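Local coordinates for Alr2269 protein (Nostoc sp., PDB 3MC8) that probably assists the folding and insertion of outer-membrane beta-barrel proteins as an Omp85-type component, through its periplasmic POTRA domains, at residues V62-V67 and L126-S131; Q146-T151 and V216-V221. One frame throughout, in Å; residues are numbered along the deposited sequence.

Interaction 1. Residues V62-V67 and L126-S131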
ATOM      1  N   VAL A  62     -35.280  -2.543 -19.322  1.00 51.35           N
ATOM      2  CA  VAL A  62     -35.891  -3.858 -19.529  1.00 50.15           C
ATOM      3  C   VAL A  62     -36.413  -4.395 -18.190  1.00 49.25           C
ATOM      4  O   VAL A  62     -35.847  -4.122 -17.142  1.00 48.89           O
ATOM      5  CB  VAL A  62     -34.822  -4.813 -20.058  1.00 50.34           C
ATOM      6  CG1 VAL A  62     -35.066  -6.206 -19.592  1.00 51.18           C
ATOM      7  CG2 VAL A  62     -34.719  -4.716 -21.607  1.00 50.70           C
ATOM      8  N   LEU A  63     -37.496  -5.158 -18.227  1.00 48.71           N
ATOM      9  CA  LEU A  63     -38.098  -5.706 -17.012  1.00 47.86           C
ATOM     10  C   LEU A  63     -37.453  -7.026 -16.683  1.00 47.21           C
ATOM     11  O   LEU A  63     -37.195  -7.829 -17.579  1.00 47.22           O
ATOM     12  CB  LEU A  63     -39.581  -5.944 -17.216  1.00 48.14           C
ATOM     13  CG  LEU A  63     -40.338  -6.392 -15.976  1.00 48.41           C
ATOM     14  CD1 LEU A  63     -40.292  -5.293 -14.934  1.00 46.46           C
ATOM     15  CD2 LEU A  63     -41.783  -6.754 -16.358  1.00 47.80           C
ATOM     16  N   VAL A  64     -37.219  -7.261 -15.400  1.00 46.59           N
ATOM     17  CA  VAL A  64     -36.575  -8.486 -14.953  1.00 46.02           C
ATOM     18  C   VAL A  64     -37.659  -9.517 -14.615  1.00 47.67           C
ATOM     19  O   VAL A  64     -38.674  -9.214 -13.989  1.00 48.33           O
ATOM     20  CB  VAL A  64     -35.592  -8.218 -13.768  1.00 44.94           C
ATOM     21  CG1 VAL A  64     -35.080  -9.506 -13.153  1.00 43.28           C
ATOM     22  CG2 VAL A  64     -34.451  -7.426 -14.264  1.00 41.74           C
ATOM     23  N   SER A  65     -37.401 -10.735 -15.056  1.00 48.81           N
ATOM     24  CA  SER A  65     -38.333 -11.857 -15.046  1.00 50.96           C
ATOM     25  C   SER A  65     -37.975 -12.758 -13.896  1.00 51.75           C
ATOM     26  O   SER A  65     -38.807 -13.182 -13.139  1.00 52.84           O
ATOM     27  CB  SER A  65     -38.117 -12.620 -16.368  1.00 51.64           C
ATOM     28  OG  SER A  65     -38.939 -13.741 -16.524  1.00 55.32           O
ATOM     29  N   GLU A  66     -36.697 -13.041 -13.776  1.00 52.13           N
ATOM     30  CA  GLU A  66     -36.208 -14.024 -12.848  1.00 53.56           C
ATOM     31  C   GLU A  66     -34.754 -13.650 -12.546  1.00 52.56           C
ATOM     32  O   GLU A  66     -34.084 -13.039 -13.393  1.00 51.59           O
ATOM     33  CB  GLU A  66     -36.275 -15.376 -13.555  1.00 55.06           C
ATOM     34  CG  GLU A  66     -36.222 -16.585 -12.666  1.00 60.14           C
ATOM     35  CD  GLU A  66     -36.221 -17.913 -13.453  1.00 66.05           C
ATOM     36  OE1 GLU A  66     -36.856 -17.975 -14.551  1.00 68.40           O
ATOM     37  OE2 GLU A  66     -35.594 -18.889 -12.954  1.00 68.05           O
ATOM     38  N   VAL A  67     -34.263 -14.019 -11.365  1.00 52.59           N
ATOM     39  CA  VAL A  67     -32.838 -13.881 -11.043  1.00 51.65           C
ATOM     40  C   VAL A  67     -32.292 -15.181 -10.536  1.00 53.16           C
ATOM     41  O   VAL A  67     -32.878 -15.801  -9.652  1.00 54.27           O
ATOM     42  CB  VAL A  67     -32.590 -12.811  -9.957  1.00 51.33           C
ATOM     43  CG1 VAL A  67     -31.107 -12.763  -9.538  1.00 49.79           C
ATOM     44  CG2 VAL A  67     -33.058 -11.432 -10.445  1.00 50.02           C
ATOM     45  N   LEU A 126     -41.887 -12.814 -20.402  1.00 50.09           N
ATOM     46  CA  LEU A 126     -42.208 -12.131 -19.145  1.00 49.25           C
ATOM     47  C   LEU A 126     -41.119 -11.113 -18.718  1.00 47.94           C
ATOM     48  O   LEU A 126     -41.343 -10.294 -17.814  1.00 47.33           O
ATOM     49  CB  LEU A 126     -42.434 -13.176 -18.055  1.00 50.10           C
ATOM     50  CG  LEU A 126     -43.685 -14.048 -18.174  1.00 51.17           C
ATOM     51  CD1 LEU A 126     -43.918 -14.724 -16.841  1.00 52.31           C
ATOM     52  CD2 LEU A 126     -44.907 -13.264 -18.543  1.00 50.24           C
ATOM     53  N   GLY A 127     -39.960 -11.174 -19.376  1.00 46.84           N
ATOM     54  CA  GLY A 127     -38.912 -10.155 -19.218  1.00 45.55           C
ATOM     55  C   GLY A 127     -37.564 -10.834 -19.334  1.00 44.68           C
ATOM     56  O   GLY A 127     -37.505 -11.921 -19.907  1.00 45.60           O
ATOM     57  N   VAL A 128     -36.503 -10.247 -18.774  1.00 42.88           N
ATOM     58  CA  VAL A 128     -35.175 -10.899 -18.834  1.00 42.34           C
ATOM     59  C   VAL A 128     -34.931 -11.721 -17.595  1.00 42.53           C
ATOM     60  O   VAL A 128     -35.321 -11.344 -16.506  1.00 42.86           O
ATOM     61  CB  VAL A 128     -34.002  -9.910 -18.995  1.00 41.58           C
ATOM     62  CG1 VAL A 128     -34.081  -9.245 -20.313  1.00 41.17           C
ATOM     63  CG2 VAL A 128     -33.989  -8.884 -17.876  1.00 39.79           C
ATOM     64  N   ARG A 129     -34.293 -12.858 -17.756  1.00 43.21           N
ATOM     65  CA  ARG A 129     -33.883 -13.605 -16.605  1.00 44.46           C
ATOM     66  C   ARG A 129     -32.387 -13.393 -16.503  1.00 43.56           C
ATOM     67  O   ARG A 129     -31.638 -13.687 -17.436  1.00 43.43           O
ATOM     68  CB  ARG A 129     -34.299 -15.081 -16.675  1.00 46.30           C
ATOM     69  CG  ARG A 129     -33.406 -16.014 -17.392  1.00 50.88           C
ATOM     70  CD  ARG A 129     -33.636 -17.454 -16.922  1.00 56.45           C
ATOM     71  NE  ARG A 129     -35.023 -17.864 -17.181  1.00 61.84           N
ATOM     72  CZ  ARG A 129     -35.476 -18.340 -18.349  1.00 65.47           C
ATOM     73  NH1 ARG A 129     -34.671 -18.476 -19.402  1.00 65.34           N
ATOM     74  NH2 ARG A 129     -36.750 -18.688 -18.469  1.00 67.98           N
ATOM     75  N   VAL A 130     -31.977 -12.821 -15.377  1.00 42.53           N
ATOM     76  CA  VAL A 130     -30.608 -12.409 -15.184  1.00 41.58           C
ATOM     77  C   VAL A 130     -29.901 -13.420 -14.335  1.00 42.83           C
ATOM     78  O   VAL A 130     -30.291 -13.667 -13.198  1.00 42.60           O
ATOM     79  CB  VAL A 130     -30.543 -11.135 -14.432  1.00 40.48           C
ATOM     80  CG1 VAL A 130     -29.090 -10.808 -14.162  1.00 39.33           C
ATOM     81  CG2 VAL A 130     -31.215 -10.047 -15.226  1.00 39.37           C
ATOM     82  N   SER A 131     -28.849 -13.997 -14.879  1.00 44.07           N
ATOM     83  CA  SER A 131     -28.030 -14.930 -14.125  1.00 45.93           C
ATOM     84  C   SER A 131     -26.713 -14.290 -13.716  1.00 46.10           C
ATOM     85  O   SER A 131     -25.939 -13.866 -14.572  1.00 46.35           O
ATOM     86  CB  SER A 131     -27.702 -16.117 -15.004  1.00 47.41           C
ATOM     87  OG  SER A 131     -28.861 -16.889 -15.294  1.00 49.83           O
TER
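Arg-129 and Glu-66 lie side by side on the same face of a parallel pair formed by the first and last strands of the N-terminal POTRA-type domain's sheet. At its base, CB of Arg-129 rests 3.7 Å from CB of Glu-66. CG then stands between the backbone N and the carbonyl carbon (chi1 85°). CD lies 4.0 Å from Glu-66 OE1, and a bend at chi3 (60°) then turns NE toward that oxygen. NE gives OE1 a nearly straight hydrogen bond of 3.2 Å, part of a salt bridge. OE1 sits at the guanidinium edge, in its plane, whereas NE meets OE1 from above the carboxylate plane; the two groups are turned 77° apart. At the tip, NH1 takes a second acid, Glu-122 of strand 114-124.

The backbones are joined by Val-128 N to Leu-63 O (2.8 Å), Ser-65 N to Val-128 O and Val-130 N to Glu-66 O (2.9 Å). Glu-66 N adds a weak bond to Val-128 O; two successive amides thus converge on one carbonyl where the register slips by one residue, a beta bulge. On the other face, the valines pack together, with CG2 of Val-64 3.9 Å from CG2 of Val-128. One guanidinium is thus shared between carboxylates on the two strands flanking its own; its positive charge would partly offset both, adding an ionic tie across three neighbouring strands.

Interaction 2. Residues Q146-T151 and V216-V221; sequences QANPGT and VAEGVV
The parallel pairing of first and last strands in a three-stranded POTRA sheet ends here, where strand 142-147 runs into a loop and strand 211-217 leads toward the next sheet. Two backbone bonds close the pairing: Val-216 N donates to Gln-146 O (2.9 Å), and Asn-148 N reaches Val-216 O (2.8 Å).

Beyond this point the side chain of Asn-148 takes over the bridging. Its CG is anti to the carbonyl carbon (chi1 -42°), which brings the amide up to the opposite backbone, where OD1 accepts the Glu-218 N-H at 2.9 Å, nearly along its own C=O direction. ND2 is directed at Glu-218 OE1; the modelled separation is implausibly short, so the details of that bond are doubtful at this resolution. The two side chains cross at about a right angle, with amide and carboxylate planes turned 57° apart. CB of Ala-147 lies beside the carboxylate, 3.7 Å from Glu-218 OE2, and CG2 of Val-220 comes to 3.8 Å of Asn-148 OD1.

Further partners anchor both polar groups: ND2 of Asn-148 also bonds Val-153 O, while OE2 of Glu-218 is held by Tyr-190 OH from helix 176-192 and by Ser-155 OG. The loop is gathered in by Thr-151 OG1, which donates to Asn-148 O at 2.6 Å from above the carbonyl plane.

A buried asparagine and glutamate therefore extend the cross-strand bonding past the last backbone pair, tying strand end, loop and helix together. The parallel first-to-last strand pairing, with helices in the intervening connection, is characteristic of the POTRA fold.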
ATOM      1  N   GLN A 146       6.530 -10.487   0.458  1.00 68.64           N
ATOM      2  CA  GLN A 146       7.679 -10.489  -0.398  1.00 69.85           C
ATOM      3  C   GLN A 146       8.281  -9.080  -0.322  1.00 68.47           C
ATOM      4  O   GLN A 146       7.720  -8.129  -0.867  1.00 67.26           O
ATOM      5  CB  GLN A 146       7.199 -10.889  -1.779  1.00 70.84           C
ATOM      6  CG  GLN A 146       8.184 -11.620  -2.614  1.00 75.45           C
ATOM      7  CD  GLN A 146       8.823 -10.698  -3.611  1.00 79.34           C
ATOM      8  OE1 GLN A 146       8.957 -11.027  -4.806  1.00 81.92           O
ATOM      9  NE2 GLN A 146       9.210  -9.508  -3.132  1.00 80.07           N
ATOM     10  N   ALA A 147       9.397  -8.952   0.400  1.00 68.17           N
ATOM     11  CA  ALA A 147       9.963  -7.642   0.737  1.00 67.05           C
ATOM     12  C   ALA A 147      10.930  -7.148  -0.322  1.00 67.94           C
ATOM     13  O   ALA A 147      11.765  -7.902  -0.809  1.00 69.28           O
ATOM     14  CB  ALA A 147      10.643  -7.670   2.110  1.00 66.79           C
ATOM     15  N   ASN A 148      10.772  -5.877  -0.684  1.00 67.57           N
ATOM     16  CA  ASN A 148      11.737  -5.147  -1.503  1.00 69.00           C
ATOM     17  C   ASN A 148      12.123  -5.960  -2.728  1.00 72.57           C
ATOM     18  O   ASN A 148      13.202  -6.529  -2.809  1.00 74.98           O
ATOM     19  CB  ASN A 148      12.941  -4.722  -0.655  1.00 67.95           C
ATOM     20  CG  ASN A 148      12.518  -4.193   0.710  1.00 64.18           C
ATOM     21  OD1 ASN A 148      11.763  -3.213   0.806  1.00 60.37           O
ATOM     22  ND2 ASN A 148      12.963  -4.859   1.764  1.00 56.80           N
ATOM     23  N   PRO A 149      11.201  -6.056  -3.670  1.00 74.55           N
ATOM     24  CA  PRO A 149      11.465  -6.683  -4.941  1.00 77.85           C
ATOM     25  C   PRO A 149      11.808  -5.605  -5.970  1.00 79.66           C
ATOM     26  O   PRO A 149      11.269  -4.507  -5.875  1.00 79.15           O
ATOM     27  CB  PRO A 149      10.114  -7.289  -5.274  1.00 77.64           C
ATOM     28  CG  PRO A 149       9.110  -6.220  -4.762  1.00 75.41           C
ATOM     29  CD  PRO A 149       9.823  -5.533  -3.594  1.00 73.45           C
ATOM     30  N   GLY A 150      12.715  -5.835  -6.911  1.00 82.87           N
ATOM     31  CA  GLY A 150      13.708  -6.880  -6.879  1.00 85.37           C
ATOM     32  C   GLY A 150      14.973  -6.156  -6.452  1.00 86.04           C
ATOM     33  O   GLY A 150      15.528  -5.305  -7.179  1.00 86.84           O
ATOM     34  N   THR A 151      15.393  -6.487  -5.239  1.00 85.34           N
ATOM     35  CA  THR A 151      16.521  -5.876  -4.594  1.00 85.03           C
ATOM     36  C   THR A 151      16.925  -6.965  -3.617  1.00 85.65           C
ATOM     37  O   THR A 151      16.123  -7.863  -3.293  1.00 84.92           O
ATOM     38  CB  THR A 151      16.133  -4.546  -3.864  1.00 82.51           C
ATOM     39  OG1 THR A 151      15.142  -4.803  -2.860  1.00 80.62           O
ATOM     40  CG2 THR A 151      15.586  -3.497  -4.837  1.00 81.12           C
ATOM     41  N   VAL A 216       5.899  -5.858  -0.655  1.00 52.90           N
ATOM     42  CA  VAL A 216       6.034  -4.726   0.251  1.00 51.02           C
ATOM     43  C   VAL A 216       7.291  -3.943  -0.101  1.00 50.92           C
ATOM     44  O   VAL A 216       8.359  -4.519  -0.214  1.00 52.38           O
ATOM     45  CB  VAL A 216       6.027  -5.174   1.710  1.00 50.47           C
ATOM     46  CG1 VAL A 216       6.145  -3.975   2.630  1.00 50.33           C
ATOM     47  CG2 VAL A 216       4.745  -5.939   2.001  1.00 48.37           C
ATOM     48  N   ALA A 217       7.136  -2.645  -0.345  1.00 49.84           N
ATOM     49  CA  ALA A 217       8.251  -1.755  -0.632  1.00 49.58           C
ATOM     50  C   ALA A 217       8.459  -1.067   0.678  1.00 48.99           C
ATOM     51  O   ALA A 217       7.587  -0.294   1.134  1.00 49.21           O
ATOM     52  CB  ALA A 217       7.918  -0.762  -1.694  1.00 49.44           C
ATOM     53  N   GLU A 218       9.593  -1.367   1.311  1.00 48.74           N
ATOM     54  CA  GLU A 218       9.772  -1.007   2.711  1.00 47.50           C
ATOM     55  C   GLU A 218      10.375   0.365   2.904  1.00 46.64           C
ATOM     56  O   GLU A 218      10.285   0.911   3.996  1.00 46.79           O
ATOM     57  CB  GLU A 218      10.609  -2.058   3.411  1.00 48.13           C
ATOM     58  CG  GLU A 218       9.830  -3.322   3.720  1.00 49.66           C
ATOM     59  CD  GLU A 218      10.701  -4.472   4.253  1.00 52.63           C
ATOM     60  OE1 GLU A 218      11.911  -4.534   3.898  1.00 54.26           O
ATOM     61  OE2 GLU A 218      10.146  -5.329   4.995  1.00 50.31           O
ATOM     62  N   GLY A 219      11.002   0.913   1.869  1.00 47.57           N
ATOM     63  CA  GLY A 219      11.593   2.238   1.971  1.00 46.85           C
ATOM     64  C   GLY A 219      13.092   2.281   1.757  1.00 46.57           C
ATOM     65  O   GLY A 219      13.845   2.999   2.452  1.00 45.86           O
ATOM     66  N   VAL A 220      13.522   1.522   0.766  1.00 47.03           N
ATOM     67  CA  VAL A 220      14.919   1.411   0.462  1.00 46.76           C
ATOM     68  C   VAL A 220      15.400   2.759   0.007  1.00 46.20           C
ATOM     69  O   VAL A 220      14.755   3.403  -0.791  1.00 47.24           O
ATOM     70  CB  VAL A 220      15.149   0.345  -0.632  1.00 48.04           C
ATOM     71  CG1 VAL A 220      16.579   0.399  -1.118  1.00 47.34           C
ATOM     72  CG2 VAL A 220      14.809  -1.045  -0.089  1.00 45.97           C
ATOM     73  N   VAL A 221      16.530   3.179   0.544  1.00 46.33           N
ATOM     74  CA  VAL A 221      17.160   4.458   0.236  1.00 45.80           C
ATOM     75  C   VAL A 221      18.036   4.301  -0.990  1.00 47.76           C
ATOM     76  O   VAL A 221      18.747   3.344  -1.112  1.00 48.85           O
ATOM     77  CB  VAL A 221      18.072   4.867   1.378  1.00 44.50           C
ATOM     78  CG1 VAL A 221      18.674   6.219   1.123  1.00 42.63           C
ATOM     79  CG2 VAL A 221      17.308   4.853   2.654  1.00 43.26           C
TER

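How the interactions relate
From the N terminus, strand 61-71 opens interaction 1, and the chain passes through helices 78-87 and 98-109 and strand 114-124 before 126-131 comes back to close it. Strand 127-136 is followed directly by strand 142-147, which opens interaction 2; helices 160-166 and 176-192 and strand 199-205 intervene before 216-221 closes that loop. The two loops stand in series, neither nesting nor crossing. Each joins the first strand of a POTRA-type sheet to a later, parallel one. Each lies in its own sheet; their centres are about 50 Å apart and their nearest atoms about 36 Å. Segment 216-221 leads on into strand 221-229 of a third.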